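Aldo-keto reductase family 1 member C1 (Caenorhabditis elegans, PDB 1QWK) probably reduces aldehydes such as aldose sugars with NADPH, as an aldo-keto reductase built on a TIM barrel. Local coordinates at residues Y201-G205 and A246-L250. Sequence-based numbering, arbitrary orientation.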
ATOM      1  N   TYR A 201      -3.562  -1.900  -1.628  1.00 16.99           N
ATOM      2  CA  TYR A 201      -3.764  -0.454  -1.606  1.00 16.62           C
ATOM      3  C   TYR A 201      -5.104  -0.258  -2.307  1.00 18.14           C
ATOM      4  O   TYR A 201      -5.582  -1.179  -2.977  1.00 17.42           O
ATOM      5  CB  TYR A 201      -2.617   0.337  -2.266  1.00 18.00           C
ATOM      6  CG  TYR A 201      -2.388   0.217  -3.758  1.00 16.25           C
ATOM      7  CD1 TYR A 201      -3.275   0.780  -4.684  1.00 17.37           C
ATOM      8  CD2 TYR A 201      -1.213  -0.353  -4.241  1.00 16.47           C
ATOM      9  CE1 TYR A 201      -2.984   0.783  -6.056  1.00 16.06           C
ATOM     10  CE2 TYR A 201      -0.915  -0.354  -5.602  1.00 17.02           C
ATOM     11  CZ  TYR A 201      -1.796   0.213  -6.501  1.00 16.50           C
ATOM     12  OH  TYR A 201      -1.480   0.217  -7.845  1.00 15.87           O
ATOM     13  N   ALA A 202      -5.720   0.908  -2.127  1.00 16.84           N
ATOM     14  CA  ALA A 202      -7.037   1.199  -2.701  1.00 17.36           C
ATOM     15  C   ALA A 202      -8.036   0.167  -2.176  1.00 18.48           C
ATOM     16  O   ALA A 202      -8.947  -0.265  -2.884  1.00 17.24           O
ATOM     17  CB  ALA A 202      -6.983   1.154  -4.229  1.00 17.87           C
ATOM     18  N   THR A 203      -7.857  -0.214  -0.916  1.00 16.27           N
ATOM     19  CA  THR A 203      -8.695  -1.221  -0.274  1.00 17.46           C
ATOM     20  C   THR A 203     -10.177  -0.865  -0.234  1.00 18.58           C
ATOM     21  O   THR A 203     -11.032  -1.752  -0.251  1.00 18.66           O
ATOM     22  CB  THR A 203      -8.197  -1.477   1.160  1.00 17.80           C
ATOM     23  OG1 THR A 203      -6.759  -1.463   1.175  1.00 17.49           O
ATOM     24  CG2 THR A 203      -8.681  -2.828   1.661  1.00 17.68           C
ATOM     25  N   LEU A 204     -10.482   0.431  -0.182  1.00 17.89           N
ATOM     26  CA  LEU A 204     -11.875   0.880  -0.129  1.00 21.29           C
ATOM     27  C   LEU A 204     -12.532   1.031  -1.492  1.00 23.13           C
ATOM     28  O   LEU A 204     -13.674   1.484  -1.585  1.00 25.81           O
ATOM     29  CB  LEU A 204     -11.973   2.193   0.644  1.00 22.14           C
ATOM     30  CG  LEU A 204     -11.547   2.086   2.113  1.00 24.10           C
ATOM     31  CD1 LEU A 204     -11.651   3.452   2.764  1.00 27.21           C
ATOM     32  CD2 LEU A 204     -12.427   1.069   2.843  1.00 25.83           C
ATOM     33  N   GLY A 205     -11.807   0.661  -2.544  1.00 22.87           N
ATOM     34  CA  GLY A 205     -12.349   0.733  -3.892  1.00 22.41           C
ATOM     35  C   GLY A 205     -12.585   2.112  -4.481  1.00 21.49           C
ATOM     36  O   GLY A 205     -11.939   3.089  -4.105  1.00 21.23           O
ATOM     37  N   ALA A 246     -17.284   0.509   4.834  1.00 18.73           N
ATOM     38  CA  ALA A 246     -15.837   0.635   4.718  1.00 19.20           C
ATOM     39  C   ALA A 246     -15.127  -0.375   5.619  1.00 19.97           C
ATOM     40  O   ALA A 246     -14.170  -1.028   5.200  1.00 19.64           O
ATOM     41  CB  ALA A 246     -15.396   2.056   5.076  1.00 19.57           C
ATOM     42  N   GLN A 247     -15.590  -0.511   6.855  1.00 18.27           N
ATOM     43  CA  GLN A 247     -14.965  -1.461   7.768  1.00 17.65           C
ATOM     44  C   GLN A 247     -15.104  -2.887   7.241  1.00 17.43           C
ATOM     45  O   GLN A 247     -14.209  -3.713   7.420  1.00 16.53           O
ATOM     46  CB  GLN A 247     -15.576  -1.312   9.165  1.00 19.63           C
ATOM     47  CG  GLN A 247     -15.359   0.090   9.715  1.00 21.33           C
ATOM     48  CD  GLN A 247     -16.113   0.365  10.998  1.00 23.78           C
ATOM     49  OE1 GLN A 247     -17.227  -0.116  11.195  1.00 23.57           O
ATOM     50  NE2 GLN A 247     -15.516   1.168  11.869  1.00 23.13           N
ATOM     51  N   VAL A 248     -16.216  -3.169   6.572  1.00 17.88           N
ATOM     52  CA  VAL A 248     -16.428  -4.495   6.006  1.00 18.40           C
ATOM     53  C   VAL A 248     -15.436  -4.737   4.857  1.00 17.56           C
ATOM     54  O   VAL A 248     -14.864  -5.821   4.745  1.00 17.19           O
ATOM     55  CB  VAL A 248     -17.881  -4.658   5.497  1.00 18.22           C
ATOM     56  CG1 VAL A 248     -18.025  -5.965   4.726  1.00 18.90           C
ATOM     57  CG2 VAL A 248     -18.846  -4.652   6.681  1.00 19.52           C
ATOM     58  N   LEU A 249     -15.225  -3.731   4.009  1.00 17.39           N
ATOM     59  CA  LEU A 249     -14.279  -3.875   2.899  1.00 17.65           C
ATOM     60  C   LEU A 249     -12.850  -4.080   3.405  1.00 18.78           C
ATOM     61  O   LEU A 249     -12.076  -4.843   2.823  1.00 18.53           O
ATOM     62  CB  LEU A 249     -14.325  -2.644   1.990  1.00 16.77           C
ATOM     63  CG  LEU A 249     -15.598  -2.479   1.156  1.00 18.09           C
ATOM     64  CD1 LEU A 249     -15.485  -1.211   0.326  1.00 19.98           C
ATOM     65  CD2 LEU A 249     -15.794  -3.695   0.251  1.00 19.35           C
ATOM     66  N   LEU A 250     -12.497  -3.394   4.487  1.00 17.82           N
ATOM     67  CA  LEU A 250     -11.162  -3.540   5.053  1.00 17.70           C
ATOM     68  C   LEU A 250     -11.003  -4.926   5.671  1.00 17.51           C
ATOM     69  O   LEU A 250      -9.974  -5.578   5.482  1.00 16.86           O
ATOM     70  CB  LEU A 250     -10.904  -2.459   6.110  1.00 18.48           C
ATOM     71  CG  LEU A 250     -10.936  -1.022   5.576  1.00 18.18           C
ATOM     72  CD1 LEU A 250     -10.693  -0.039   6.714  1.00 20.02           C
ATOM     73  CD2 LEU A 250      -9.878  -0.853   4.486  1.00 20.74           C
TER
HETATM   74  O   HOH W   1     -11.908  -4.479  -0.240  1.00 18.61           O
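L204 meets L250 and A246 of helix 245-255 through its CD2 methyl. CB makes no close contact with residues 246-250. CG, set anti to the carbonyl carbon and beside the backbone N (chi1 -63°), comes 4.1 Å from L250 CD2 and carries CD2 towards the helix. CD2 then does the touching: it meets L250 CD2 at 3.6 Å, the two leucines crossing obliquely. On the preceding helical turn CD2 is in van der Waals contact with A246 O at 3.6 Å, the carbonyl that also accepts the L250 N-H, and lies 3.8 Å from A246 CB. CD1, the other branch, makes no close approach to this helix.

T203 adds a second apolar point. Its CG2, anti to the backbone N, comes 3.6 Å from L250 CD2, the side chains crossing at about a right angle, so that one leucine methyl bears on both loop residues. OG1 is instead hydrogen-bonded to S200 OG. L249 CD1 meets the backbone of the loop, 3.8 Å from L204 O.

The polar link is indirect: one water donates to T203 O (2.9 Å) and to L249 O (3.1 Å). A type I turn from A202 to G205, with G205 N hydrogen-bonded to A202 O, shapes the loop. Leaving the seventh strand, 197-201, this loop packs on helix 245-255, which precedes the eighth, 259-261: a loop after a barrel strand set against an outer helix of the (beta/alpha)8 TIM barrel.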